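PDB 6IJ1: prenylcyclase from Actinoplanes teichomyceticus, which is probably a prenyl-chain cyclase with a largely helical fold resembling that of terpene cyclases. Local coordinates for residues A[11-16]-A[277-282]; A[32-37]-A[319-324]; A[157-162]-A[192-197]; A[233-238]-A[247-252]; A[287-292]-A[326-331]. All blocks are in the same frame, centred on the assembly; numbering follows the deposited sequence.

Contact 1: residues A[11-16]-A[277-282]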
# COMPACT_ATOMS: atom_id res chain seq x y z
N ALA A 11 -5.13 -19.11 12.10
CA ALA A 11 -3.71 -19.43 12.25
C ALA A 11 -3.21 -20.33 11.10
O ALA A 11 -2.09 -20.16 10.59
CB ALA A 11 -3.46 -20.12 13.61
N SER A 12 -4.02 -21.30 10.71
CA SER A 12 -3.65 -22.14 9.58
C SER A 12 -3.61 -21.32 8.29
O SER A 12 -2.72 -21.51 7.46
CB SER A 12 -4.62 -23.29 9.43
OG SER A 12 -4.17 -24.15 8.38
N ALA A 13 -4.60 -20.46 8.08
CA ALA A 13 -4.57 -19.61 6.89
C ALA A 13 -3.31 -18.79 6.84
O ALA A 13 -2.69 -18.65 5.78
CB ALA A 13 -5.79 -18.71 6.86
N VAL A 14 -2.90 -18.20 7.97
CA VAL A 14 -1.69 -17.38 7.97
C VAL A 14 -0.48 -18.23 7.63
O VAL A 14 0.38 -17.83 6.84
CB VAL A 14 -1.54 -16.66 9.33
CG1 VAL A 14 -0.17 -16.02 9.48
CG2 VAL A 14 -2.59 -15.60 9.46
N ARG A 15 -0.35 -19.39 8.28
CA ARG A 15 0.76 -20.28 7.97
C ARG A 15 0.82 -20.63 6.48
O ARG A 15 1.88 -20.55 5.86
CB ARG A 15 0.67 -21.55 8.82
CG ARG A 15 1.88 -22.48 8.61
CD ARG A 15 1.70 -23.84 9.31
NE ARG A 15 0.87 -23.69 10.51
CZ ARG A 15 -0.39 -24.12 10.60
NH1 ARG A 15 -0.97 -24.72 9.56
NH2 ARG A 15 -1.09 -23.94 11.72
N ARG A 16 -0.34 -20.97 5.89
CA ARG A 16 -0.33 -21.34 4.47
C ARG A 16 -0.01 -20.15 3.55
O ARG A 16 0.63 -20.32 2.51
CB ARG A 16 -1.68 -21.93 4.09
CG ARG A 16 -1.88 -23.37 4.65
CD ARG A 16 -3.38 -23.76 4.56
NE ARG A 16 -3.78 -23.66 3.17
CZ ARG A 16 -5.03 -23.46 2.77
NH1 ARG A 16 -6.04 -23.40 3.62
NH2 ARG A 16 -5.27 -23.34 1.47
N ARG A 277 -12.28 -18.65 4.34
CA ARG A 277 -13.02 -19.57 3.49
C ARG A 277 -12.58 -19.43 2.04
O ARG A 277 -12.73 -20.39 1.26
CB ARG A 277 -14.52 -19.31 3.55
CG ARG A 277 -15.15 -19.75 4.85
CD ARG A 277 -16.71 -19.71 4.75
NE ARG A 277 -17.29 -18.48 4.22
CZ ARG A 277 -17.52 -17.38 4.97
NH1 ARG A 277 -17.26 -17.39 6.25
NH2 ARG A 277 -18.08 -16.32 4.42
N HIS A 278 -12.04 -18.27 1.65
CA HIS A 278 -11.77 -18.04 0.23
C HIS A 278 -10.28 -18.13 -0.12
O HIS A 278 -9.89 -17.88 -1.27
CB HIS A 278 -12.36 -16.67 -0.21
CG HIS A 278 -13.84 -16.76 -0.41
ND1 HIS A 278 -14.77 -16.70 0.61
CD2 HIS A 278 -14.54 -17.01 -1.54
CE1 HIS A 278 -15.98 -16.90 0.11
NE2 HIS A 278 -15.87 -17.06 -1.20
N GLN A 279 -9.44 -18.53 0.81
CA GLN A 279 -8.06 -18.76 0.49
C GLN A 279 -7.94 -19.90 -0.53
O GLN A 279 -8.66 -20.91 -0.46
CB GLN A 279 -7.31 -19.14 1.77
CG GLN A 279 -5.81 -19.24 1.60
CD GLN A 279 -5.09 -19.51 2.90
OE1 GLN A 279 -5.67 -20.06 3.80
NE2 GLN A 279 -3.86 -19.10 3.00
N ARG A 280 -7.09 -19.71 -1.52
CA ARG A 280 -6.85 -20.72 -2.58
C ARG A 280 -6.06 -21.90 -2.02
O ARG A 280 -5.35 -21.78 -1.02
CB ARG A 280 -6.05 -20.07 -3.70
CG ARG A 280 -6.83 -18.97 -4.47
CD ARG A 280 -5.86 -18.13 -5.44
NE ARG A 280 -4.93 -19.03 -6.15
CZ ARG A 280 -5.25 -19.61 -7.31
NH1 ARG A 280 -6.43 -19.40 -7.89
NH2 ARG A 280 -4.39 -20.47 -7.86
N PRO A 281 -6.12 -23.05 -2.69
CA PRO A 281 -5.36 -24.22 -2.22
C PRO A 281 -3.86 -24.01 -2.14
O PRO A 281 -3.23 -24.66 -1.29
CB PRO A 281 -5.68 -25.30 -3.27
CG PRO A 281 -6.75 -24.78 -4.10
CD PRO A 281 -7.01 -23.35 -3.84
N ASP A 282 -3.28 -23.07 -2.89
CA ASP A 282 -1.86 -22.79 -2.81
C ASP A 282 -1.48 -21.78 -1.73
O ASP A 282 -0.30 -21.47 -1.60
CB ASP A 282 -1.34 -22.36 -4.20
CG ASP A 282 -2.04 -21.10 -4.75
OD1 ASP A 282 -2.68 -20.39 -3.97
OD2 ASP A 282 -1.95 -20.84 -5.99
O HOH W 1 -1.89 -23.97 1.12
O HOH W 2 0.64 -22.88 1.37
O HOH W 3 -7.81 -22.99 1.08
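Gln-279 sets its CG opposite the backbone N (chi1 -173°) and continues extended, which carries its amide across to helix 10-23, while Arg-16 bends at chi3 (58°) so that its guanidinium folds back over that amide. The one direct hydrogen bond across the segments runs from Gln-279 NE2 to Ala-13 O over 3.0 Å, with an N-H...O angle of 154° and the donor slightly tilted from the carbonyl plane. NE2 also bonds Gly-283 O, so one amide nitrogen joins helix 10-23 to the loop after helix 265-278. Gln-279 OE1 lies 3.3 Å from Ala-13 CB and sits over one face of the Arg-16 guanidinium, near its rim. Arg-16 NH1 is 3.4 Å from Gln-279 OE1, but the angle is too poor for a hydrogen bond. The guanidinium instead reaches the loop through solvent met in its plane: Arg-16 NE gives a hydrogen bond to a water that donates to Pro-281 O, and Arg-16 NH2 to another (2.6 Å) that donates to Gln-279 O. Beyond them, Arg-280 NH2 and Asp-282 OD2 form a salt bridge of 3.1 Å, and Asp-282 OD1 also bonds Ser-284 OG. Gln-279, Gly-283 and Trp-285, whose side chain touches that of Gln-279, have the spacing of the Gln-x3-Gly-x-Trp core of the QW motif that recurs in squalene-hopene-type cyclases.

Contact 2: residues A[32-37]-A[319-324]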
# COMPACT_ATOMS: atom_id res chain seq x y z
N VAL A 32 8.88 -10.24 -6.45
CA VAL A 32 8.47 -9.36 -7.54
C VAL A 32 6.98 -9.59 -7.84
O VAL A 32 6.44 -10.67 -7.62
CB VAL A 32 9.28 -9.53 -8.85
CG1 VAL A 32 10.83 -9.39 -8.52
CG2 VAL A 32 9.01 -10.90 -9.50
N ASP A 33 6.32 -8.54 -8.29
CA ASP A 33 4.91 -8.68 -8.67
C ASP A 33 4.56 -7.55 -9.62
O ASP A 33 5.32 -6.61 -9.82
CB ASP A 33 3.99 -8.67 -7.45
CG ASP A 33 2.70 -9.48 -7.64
OD1 ASP A 33 2.38 -9.82 -8.79
OD2 ASP A 33 2.01 -9.70 -6.59
N TYR A 34 3.36 -7.66 -10.21
CA TYR A 34 2.87 -6.76 -11.25
C TYR A 34 3.61 -7.00 -12.57
O TYR A 34 4.60 -7.75 -12.62
CB TYR A 34 2.85 -5.27 -10.83
CG TYR A 34 1.80 -4.98 -9.78
CD1 TYR A 34 2.08 -5.15 -8.43
CD2 TYR A 34 0.53 -4.61 -10.16
CE1 TYR A 34 1.09 -4.91 -7.46
CE2 TYR A 34 -0.49 -4.38 -9.19
CZ TYR A 34 -0.17 -4.52 -7.87
OH TYR A 34 -1.15 -4.32 -6.89
N ASP A 35 3.09 -6.42 -13.62
CA ASP A 35 3.66 -6.66 -14.95
C ASP A 35 3.56 -5.42 -15.80
O ASP A 35 3.57 -5.54 -17.02
CB ASP A 35 2.87 -7.87 -15.58
CG ASP A 35 3.46 -8.37 -16.86
OD1 ASP A 35 4.71 -8.59 -16.91
OD2 ASP A 35 2.63 -8.59 -17.80
N LEU A 36 3.46 -4.24 -15.21
CA LEU A 36 3.24 -3.02 -15.98
C LEU A 36 4.33 -2.77 -17.00
O LEU A 36 4.04 -2.34 -18.13
CB LEU A 36 3.19 -1.83 -15.03
CG LEU A 36 1.90 -1.94 -14.21
CD1 LEU A 36 2.07 -1.09 -12.99
CD2 LEU A 36 0.72 -1.50 -15.03
N LEU A 37 5.58 -3.01 -16.62
CA LEU A 37 6.74 -2.76 -17.46
C LEU A 37 7.80 -3.69 -16.90
O LEU A 37 8.78 -3.25 -16.28
CB LEU A 37 7.12 -1.28 -17.42
CG LEU A 37 8.17 -0.86 -18.48
CD1 LEU A 37 8.04 -1.64 -19.78
CD2 LEU A 37 8.06 0.63 -18.74
N THR A 319 -4.35 2.29 -17.59
CA THR A 319 -4.87 0.94 -17.40
C THR A 319 -5.12 0.69 -15.92
O THR A 319 -4.48 1.27 -15.05
CB THR A 319 -3.88 -0.07 -17.98
OG1 THR A 319 -4.57 -1.24 -18.38
CG2 THR A 319 -2.79 -0.51 -16.95
N ILE A 320 -6.05 -0.23 -15.66
CA ILE A 320 -6.22 -0.82 -14.32
C ILE A 320 -5.51 -2.15 -14.32
O ILE A 320 -5.83 -3.03 -15.15
CB ILE A 320 -7.69 -0.98 -13.97
CG1 ILE A 320 -8.31 0.38 -13.77
CG2 ILE A 320 -7.82 -1.80 -12.65
CD1 ILE A 320 -9.84 0.34 -13.82
N ALA A 321 -4.51 -2.30 -13.46
CA ALA A 321 -3.65 -3.48 -13.43
C ALA A 321 -3.99 -4.30 -12.20
O ALA A 321 -4.71 -3.85 -11.30
CB ALA A 321 -2.18 -3.05 -13.38
N ARG A 322 -3.45 -5.51 -12.16
CA ARG A 322 -3.57 -6.35 -10.99
C ARG A 322 -2.20 -6.90 -10.63
O ARG A 322 -1.27 -6.92 -11.45
CB ARG A 322 -4.58 -7.50 -11.22
CG ARG A 322 -4.02 -8.58 -12.06
CD ARG A 322 -5.22 -9.58 -12.45
NE ARG A 322 -5.98 -9.03 -13.56
CZ ARG A 322 -7.29 -9.24 -13.73
NH1 ARG A 322 -7.99 -9.95 -12.84
NH2 ARG A 322 -7.88 -8.75 -14.83
N ASP A 323 -2.07 -7.34 -9.38
CA ASP A 323 -0.86 -8.00 -8.92
C ASP A 323 -0.82 -9.41 -9.51
O ASP A 323 -1.37 -10.37 -8.95
CB ASP A 323 -0.83 -8.04 -7.37
CG ASP A 323 -2.10 -8.63 -6.75
OD1 ASP A 323 -3.24 -8.28 -7.15
OD2 ASP A 323 -1.94 -9.39 -5.75
N THR A 324 -0.19 -9.50 -10.69
CA THR A 324 -0.15 -10.69 -11.53
C THR A 324 0.04 -12.00 -10.78
O THR A 324 -0.60 -13.02 -11.10
CB THR A 324 1.00 -10.48 -12.48
OG1 THR A 324 0.93 -9.17 -13.05
CG2 THR A 324 0.94 -11.54 -13.61
O HOH W 4 0.39 -5.59 -13.49
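Asp-33 OD1, packed 3.3 Å from Asp-323 C, is gripped by two backbone donors: Tyr-34 N at 2.8 Å (N-H...O angle 151°), coming from above the carboxylate plane, and Phe-325 N. The nearby Thr-324 N has too poor an angle to join them. The other oxygen, Asp-33 OD2, accepts from His-328 N and stands 4.1 Å from Asp-323 OD2. These like charges are each met by other donors, since Asp-323 OD2 bonds Thr-329 OG1 and Asp-323 OD1 bonds Ala-289 N. Tyr-34 lays one ring face over Asp-323: Asp-323 CA is 3.6 Å from the ring centroid and 11° off the normal, a CH-pi contact, and the phenol OH bonds Ala-289 O, which fixes the far end of the ring. Ala-321 CB lies at the ring edge. Leu-36 CD2 touches that same methyl, Ala-321 CB, at 3.7 Å, and extends the apolar seam to Thr-319 CG2. A water accepts from Asp-35 N and donates to Arg-322 O, bridging the two backbones. The loop 32-37 thus runs roughly antiparallel to strand 319-321 and its exit, with helix 42-52 against Tyr-34, strand 291-292 beside the ring, and the start of helix 327-341 meeting Asp-33.

Contact 3: residues A[157-162]-A[192-197]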
# COMPACT_ATOMS: atom_id res chain seq x y z
N HIS A 157 -1.02 13.13 -3.31
CA HIS A 157 -1.77 11.87 -3.49
C HIS A 157 -2.15 11.36 -2.10
O HIS A 157 -1.27 11.08 -1.27
CB HIS A 157 -0.89 10.87 -4.18
CG HIS A 157 -0.56 11.31 -5.59
ND1 HIS A 157 0.62 11.01 -6.21
CD2 HIS A 157 -1.33 11.96 -6.50
CE1 HIS A 157 0.61 11.54 -7.44
NE2 HIS A 157 -0.55 12.13 -7.64
N VAL A 158 -3.46 11.20 -1.89
CA VAL A 158 -3.91 10.87 -0.53
C VAL A 158 -3.48 9.45 -0.13
O VAL A 158 -3.20 9.20 1.05
CB VAL A 158 -5.43 11.06 -0.43
CG1 VAL A 158 -5.95 10.61 0.93
CG2 VAL A 158 -5.80 12.52 -0.62
N CYS A 159 -3.43 8.49 -1.07
CA CYS A 159 -2.99 7.13 -0.71
C CYS A 159 -1.53 7.07 -0.30
O CYS A 159 -1.18 6.37 0.66
CB CYS A 159 -3.25 6.18 -1.93
SG CYS A 159 -2.67 6.89 -3.54
N VAL A 160 -0.66 7.81 -0.99
CA VAL A 160 0.75 7.86 -0.62
C VAL A 160 0.89 8.60 0.69
O VAL A 160 1.65 8.18 1.58
CB VAL A 160 1.53 8.55 -1.75
CG1 VAL A 160 2.99 8.73 -1.34
CG2 VAL A 160 1.39 7.69 -3.06
N THR A 161 0.14 9.70 0.84
CA THR A 161 0.19 10.45 2.11
C THR A 161 -0.26 9.55 3.25
O THR A 161 0.36 9.54 4.33
CB THR A 161 -0.72 11.65 2.03
OG1 THR A 161 -0.38 12.43 0.89
CG2 THR A 161 -0.62 12.53 3.29
N ALA A 162 -1.33 8.78 3.03
CA ALA A 162 -1.82 7.89 4.08
C ALA A 162 -0.77 6.90 4.53
O ALA A 162 -0.68 6.60 5.72
CB ALA A 162 -3.07 7.14 3.56
N ALA A 192 -8.22 7.54 -2.93
CA ALA A 192 -6.91 7.07 -3.36
C ALA A 192 -6.66 7.62 -4.75
O ALA A 192 -7.60 7.81 -5.53
CB ALA A 192 -6.84 5.54 -3.43
N TYR A 193 -5.39 7.86 -5.08
CA TYR A 193 -5.04 8.23 -6.44
C TYR A 193 -4.76 6.99 -7.27
O TYR A 193 -5.39 6.81 -8.33
CB TYR A 193 -3.82 9.14 -6.42
CG TYR A 193 -3.43 9.74 -7.77
CD1 TYR A 193 -4.16 10.84 -8.32
CD2 TYR A 193 -2.33 9.24 -8.49
CE1 TYR A 193 -3.73 11.40 -9.55
CE2 TYR A 193 -1.91 9.82 -9.71
CZ TYR A 193 -2.65 10.89 -10.21
OH TYR A 193 -2.20 11.42 -11.41
N TRP A 194 -3.88 6.11 -6.80
CA TRP A 194 -3.43 4.98 -7.58
C TRP A 194 -4.29 3.73 -7.45
O TRP A 194 -3.92 2.72 -8.05
CB TRP A 194 -1.97 4.59 -7.22
CG TRP A 194 -0.97 5.72 -7.43
CD1 TRP A 194 -0.37 6.46 -6.47
CD2 TRP A 194 -0.43 6.15 -8.69
NE1 TRP A 194 0.53 7.36 -7.05
CE2 TRP A 194 0.49 7.18 -8.42
CE3 TRP A 194 -0.64 5.75 -10.01
CZ2 TRP A 194 1.20 7.83 -9.40
CZ3 TRP A 194 0.08 6.40 -11.01
CH2 TRP A 194 0.97 7.44 -10.70
N TRP A 195 -5.33 3.74 -6.62
CA TRP A 195 -6.03 2.49 -6.31
C TRP A 195 -7.51 2.67 -6.58
O TRP A 195 -8.10 3.71 -6.30
CB TRP A 195 -5.83 2.08 -4.83
CG TRP A 195 -4.37 1.89 -4.57
CD1 TRP A 195 -3.48 2.83 -4.07
CD2 TRP A 195 -3.60 0.67 -4.74
NE1 TRP A 195 -2.21 2.27 -3.98
CE2 TRP A 195 -2.26 0.95 -4.37
CE3 TRP A 195 -3.91 -0.62 -5.21
CZ2 TRP A 195 -1.25 -0.01 -4.47
CZ3 TRP A 195 -2.90 -1.57 -5.29
CH2 TRP A 195 -1.58 -1.28 -4.92
N ILE A 196 -8.12 1.60 -7.13
CA ILE A 196 -9.55 1.56 -7.37
C ILE A 196 -10.35 1.55 -6.06
O ILE A 196 -11.44 2.12 -6.00
CB ILE A 196 -9.85 0.28 -8.20
CG1 ILE A 196 -9.31 0.49 -9.61
CG2 ILE A 196 -11.32 -0.05 -8.16
CD1 ILE A 196 -10.09 1.53 -10.40
N ASP A 197 -9.83 0.91 -5.03
CA ASP A 197 -10.55 0.66 -3.80
C ASP A 197 -10.18 1.72 -2.76
O ASP A 197 -9.04 1.72 -2.31
CB ASP A 197 -10.22 -0.73 -3.25
CG ASP A 197 -10.57 -1.84 -4.24
OD1 ASP A 197 -11.73 -1.89 -4.72
OD2 ASP A 197 -9.69 -2.68 -4.53
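His-157 and Tyr-193 make the aromatic core of the contact, a face-to-face stack with centroids 3.9 Å apart and planes at 20°. His-157 NE2 lies over the centre of the phenol ring, while its own hydrogen bond to Gly-152 O, together with that between His-157 ND1 and Thr-131 OG1, fixes the imidazole's rotation. Trp-194 adds an edge-to-face pair, turning the edge of its pyrrole ring to the His-157 face with planes at 73° and centroids 5.1 Å apart; its NE1 also bonds Thr-131 OG1.

The polar bonds across the segments converge on sulfur. Cys-159, with SG held between backbone N and carbonyl carbon (chi1 47°), accepts from Tyr-193 N at 3.3 Å and from Trp-194 N at 3.6 Å, the second nearly straight.

Apolar contacts finish the fit: Cys-159 CB meets Ala-192 CB at 3.9 Å and comes to the edge of Trp-195 at CD1, 4.0 Å away, and Val-160 CG2 reaches the edge of Trp-194.

Chemically, one buried thiol gathers two consecutive backbone N-H groups, and both His-157 nitrogens and Trp-194 NE1 find partners despite burial, which implies that helix 158-164 and loop 192-197 hold each other by directional bonds as well as by stacking.

Contact 4: residues A[233-238]-A[247-252]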
# COMPACT_ATOMS: atom_id res chain seq x y z
N ASP A 233 -21.95 -11.83 4.59
CA ASP A 233 -21.02 -12.95 4.46
C ASP A 233 -19.57 -12.57 4.74
O ASP A 233 -18.67 -13.45 4.71
CB ASP A 233 -21.10 -13.54 3.05
CG ASP A 233 -20.75 -12.54 1.97
OD1 ASP A 233 -20.51 -11.33 2.24
OD2 ASP A 233 -20.76 -12.96 0.77
N GLY A 234 -19.33 -11.32 5.19
CA GLY A 234 -17.99 -10.89 5.48
C GLY A 234 -17.27 -10.20 4.34
O GLY A 234 -16.15 -9.73 4.57
N ALA A 235 -17.81 -10.25 3.12
CA ALA A 235 -17.05 -9.78 1.95
C ALA A 235 -17.33 -8.32 1.66
O ALA A 235 -18.45 -7.82 1.87
CB ALA A 235 -17.42 -10.58 0.68
N VAL A 236 -16.31 -7.61 1.14
CA VAL A 236 -16.53 -6.34 0.47
C VAL A 236 -16.57 -6.64 -1.02
O VAL A 236 -15.56 -7.07 -1.57
CB VAL A 236 -15.40 -5.35 0.80
CG1 VAL A 236 -15.59 -4.07 0.01
CG2 VAL A 236 -15.40 -5.10 2.33
N THR A 237 -17.73 -6.51 -1.64
CA THR A 237 -17.84 -6.76 -3.08
C THR A 237 -17.55 -5.48 -3.85
O THR A 237 -17.78 -4.35 -3.36
CB THR A 237 -19.24 -7.27 -3.43
OG1 THR A 237 -20.20 -6.23 -3.11
CG2 THR A 237 -19.53 -8.54 -2.68
N THR A 238 -17.01 -5.64 -5.06
CA THR A 238 -16.67 -4.47 -5.90
C THR A 238 -17.08 -4.73 -7.35
O THR A 238 -17.46 -5.82 -7.67
CB THR A 238 -15.17 -4.15 -5.82
OG1 THR A 238 -14.44 -5.15 -6.52
CG2 THR A 238 -14.66 -4.05 -4.40
N PHE A 247 -8.64 -8.26 -1.47
CA PHE A 247 -7.90 -7.03 -1.12
C PHE A 247 -8.79 -6.05 -0.36
O PHE A 247 -8.42 -5.57 0.74
CB PHE A 247 -7.41 -6.46 -2.46
CG PHE A 247 -6.50 -5.27 -2.37
CD1 PHE A 247 -5.20 -5.43 -1.88
CD2 PHE A 247 -6.92 -4.05 -2.82
CE1 PHE A 247 -4.31 -4.32 -1.90
CE2 PHE A 247 -6.03 -2.91 -2.85
CZ PHE A 247 -4.74 -3.08 -2.38
N ALA A 248 -9.95 -5.71 -0.94
CA ALA A 248 -10.79 -4.70 -0.29
C ALA A 248 -11.35 -5.21 1.02
O ALA A 248 -11.57 -4.40 1.95
CB ALA A 248 -11.92 -4.28 -1.22
N THR A 249 -11.64 -6.52 1.11
CA THR A 249 -12.17 -7.09 2.35
C THR A 249 -11.12 -6.98 3.46
O THR A 249 -11.44 -6.61 4.60
CB THR A 249 -12.57 -8.56 2.09
OG1 THR A 249 -13.57 -8.55 1.10
CG2 THR A 249 -13.19 -9.19 3.35
N ALA A 250 -9.88 -7.35 3.16
CA ALA A 250 -8.80 -7.26 4.14
C ALA A 250 -8.58 -5.82 4.60
O ALA A 250 -8.41 -5.56 5.81
CB ALA A 250 -7.51 -7.81 3.52
N LEU A 251 -8.62 -4.89 3.66
CA LEU A 251 -8.40 -3.49 4.01
C LEU A 251 -9.57 -2.95 4.82
O LEU A 251 -9.34 -2.19 5.77
CB LEU A 251 -8.16 -2.67 2.74
CG LEU A 251 -6.86 -3.05 2.07
CD1 LEU A 251 -6.90 -2.64 0.58
CD2 LEU A 251 -5.64 -2.43 2.79
N ALA A 252 -10.81 -3.32 4.48
CA ALA A 252 -11.93 -2.85 5.30
C ALA A 252 -11.82 -3.40 6.71
O ALA A 252 -12.07 -2.66 7.68
CB ALA A 252 -13.27 -3.27 4.66
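Val-236 and Thr-249 meet across the contact, and the flat groups beside them are the Phe-247 ring and the Asp-233 carboxylate. The Phe-247 ring carries Leu-251 CD1 over the centre of one face, 3.5 Å above the ring plane, and also meets the Trp-195 ring; the carboxylate of Asp-233 is approached from above its plane by Ala-235 N, which bonds OD1 at 3.0 Å. Val-236 N donates to Thr-249 OG1 over 2.9 Å at 172°, almost straight; Thr-249 OG1 is bonded to Ser-245 O as well, so the hydroxyl links the loop to Ser-245, the residue just before its own helix. The Asp-233 OD1 bond closes an Asx turn within the loop between helices 216-229 and 246-256, a helical pairing consistent with the alpha/alpha toroid of terpene-cyclase relatives. Val-236 straddles the helix with its two methyls: CG1 touches Ala-248 CB at 3.9 Å and CG2 touches Ala-252 CB at 3.6 Å, one turn apart. Gly-234 O, 3.2 Å from Thr-249 CG2, is buried without a polar partner.

Contact 5: residues A[287-292]-A[326-331]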
# COMPACT_ATOMS: atom_id res chain seq x y z
N PRO A 287 -5.87 -12.56 -7.09
CA PRO A 287 -5.25 -11.24 -7.24
C PRO A 287 -6.32 -10.18 -7.38
O PRO A 287 -7.17 -10.21 -8.30
CB PRO A 287 -4.42 -11.36 -8.52
CG PRO A 287 -4.03 -12.89 -8.52
CD PRO A 287 -5.28 -13.54 -8.04
N SER A 288 -6.24 -9.20 -6.50
CA SER A 288 -7.29 -8.20 -6.45
C SER A 288 -6.73 -6.85 -6.01
O SER A 288 -7.51 -5.93 -5.70
CB SER A 288 -8.41 -8.70 -5.50
OG SER A 288 -7.88 -9.25 -4.29
N ALA A 289 -5.41 -6.68 -6.04
CA ALA A 289 -4.81 -5.40 -5.66
C ALA A 289 -4.82 -4.53 -6.92
O ALA A 289 -3.83 -4.43 -7.65
CB ALA A 289 -3.40 -5.63 -5.09
N ARG A 290 -5.97 -3.92 -7.18
CA ARG A 290 -6.25 -3.31 -8.48
C ARG A 290 -5.74 -1.88 -8.47
O ARG A 290 -6.30 -1.00 -7.79
CB ARG A 290 -7.75 -3.36 -8.81
CG ARG A 290 -8.34 -4.80 -8.81
CD ARG A 290 -7.51 -5.80 -9.68
NE ARG A 290 -7.81 -5.71 -11.11
CZ ARG A 290 -8.83 -6.38 -11.71
NH1 ARG A 290 -9.67 -7.06 -11.05
NH2 ARG A 290 -9.05 -6.23 -12.98
N LEU A 291 -4.66 -1.67 -9.20
CA LEU A 291 -3.90 -0.43 -9.24
C LEU A 291 -4.30 0.29 -10.52
O LEU A 291 -4.20 -0.29 -11.61
CB LEU A 291 -2.41 -0.77 -9.24
CG LEU A 291 -1.30 0.23 -8.98
CD1 LEU A 291 -0.02 -0.59 -9.05
CD2 LEU A 291 -1.37 1.21 -10.12
N ARG A 292 -4.73 1.53 -10.42
CA ARG A 292 -5.03 2.28 -11.65
C ARG A 292 -3.84 3.17 -11.98
O ARG A 292 -3.45 4.03 -11.17
CB ARG A 292 -6.33 3.06 -11.53
CG ARG A 292 -6.41 4.06 -10.40
CD ARG A 292 -7.81 4.66 -10.30
NE ARG A 292 -7.89 5.66 -9.24
CZ ARG A 292 -9.02 6.18 -8.80
NH1 ARG A 292 -10.21 5.85 -9.37
NH2 ARG A 292 -9.03 7.03 -7.78
N GLY A 326 -0.18 -12.43 -7.36
CA GLY A 326 -0.94 -12.55 -6.13
C GLY A 326 -0.15 -12.27 -4.86
O GLY A 326 -0.68 -12.47 -3.76
N LEU A 327 1.07 -11.74 -5.00
CA LEU A 327 1.86 -11.54 -3.76
C LEU A 327 1.33 -10.33 -2.99
O LEU A 327 1.23 -10.36 -1.76
CB LEU A 327 3.36 -11.33 -4.05
CG LEU A 327 4.10 -12.29 -4.97
CD1 LEU A 327 5.63 -12.07 -4.72
CD2 LEU A 327 3.76 -13.71 -4.74
N HIS A 328 0.99 -9.24 -3.70
CA HIS A 328 0.52 -8.06 -2.98
C HIS A 328 -0.78 -8.36 -2.27
O HIS A 328 -0.95 -8.03 -1.10
CB HIS A 328 0.38 -6.91 -3.99
CG HIS A 328 0.24 -5.56 -3.36
ND1 HIS A 328 -0.85 -5.22 -2.60
CD2 HIS A 328 1.06 -4.49 -3.36
CE1 HIS A 328 -0.71 -3.98 -2.16
NE2 HIS A 328 0.46 -3.51 -2.60
N THR A 329 -1.70 -9.02 -2.96
CA THR A 329 -2.99 -9.37 -2.32
C THR A 329 -2.76 -10.26 -1.12
O THR A 329 -3.33 -10.04 -0.06
CB THR A 329 -3.92 -10.09 -3.32
OG1 THR A 329 -4.23 -9.25 -4.43
CG2 THR A 329 -5.25 -10.52 -2.65
N THR A 330 -1.94 -11.29 -1.27
CA THR A 330 -1.77 -12.23 -0.17
C THR A 330 -1.12 -11.54 1.03
O THR A 330 -1.56 -11.77 2.16
CB THR A 330 -0.92 -13.40 -0.67
OG1 THR A 330 -1.63 -14.05 -1.71
CG2 THR A 330 -0.65 -14.40 0.48
N ALA A 331 -0.11 -10.69 0.77
CA ALA A 331 0.48 -9.97 1.91
C ALA A 331 -0.55 -9.10 2.60
O ALA A 331 -0.60 -9.04 3.86
CB ALA A 331 1.68 -9.13 1.45
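Thr-329 turns its hydroxyl beside its own backbone N (chi1 -62°) and its methyl opposite, so the two branches face Ser-288 with different chemistry. Thr-329 OG1 accepts from Ser-288 N at 2.9 Å, the N-H...O angle being 167°, and, with Asp-323 OD2 as its second partner, stands between the loop and a carboxylate. Ala-289 N is also near, 3.3 Å from Thr-329 OG1. The other branch, Thr-329 CG2, packs 3.3 Å from Ser-288 OG, whose own bonds go to Thr-286 O and Phe-247 N. Ala-289 directs CB toward the helix, where it touches His-328 ND1 at 3.6 Å, obliquely to the imidazole; the ring itself stacks with Tyr-47 of helix 42-52. At the other end of the contact, the Pro-287 ring touches the backbone through CG, 3.9 Å from Gly-326 CA. Gly-326 has positive phi (76°), and Gly-326 O accepts from Thr-330 N and, at 2.8 Å, from Thr-330 OG1, the two donors coming from opposite faces of its plane, which pins the first turn. The arrangement is thus a helix N-terminus, with Gly-326 at the N-cap position, met by an inverse gamma turn centred on Ala-289, from which the chain enters strand 291-292.

Contacts 2 and 5 lie closest, with centres about 9 Å apart, and their segments alternate along the chain; strands 319-321 and 291-292 are antiparallel neighbours in the small sheet. Backbone and side-chain bonds to Arg-292 tie contact 3 to contact 5, and Trp-195 of contact 3 touches Tyr-34 of contact 2 and Phe-247 of contact 4. Contacts 3, 4 and 5 follow in series; contacts 3 and 4 are nested inside the loops closed by both contact 1 and contact 2. Contact 1 is peripheral, about 28 Å from contact 3 between centres, yet Arg-277 bonds Asp-233 of contact 4. Contacts 1 and 2 bring the N-terminal region to late segments, consistent with ring closure as in an alpha/alpha toroid.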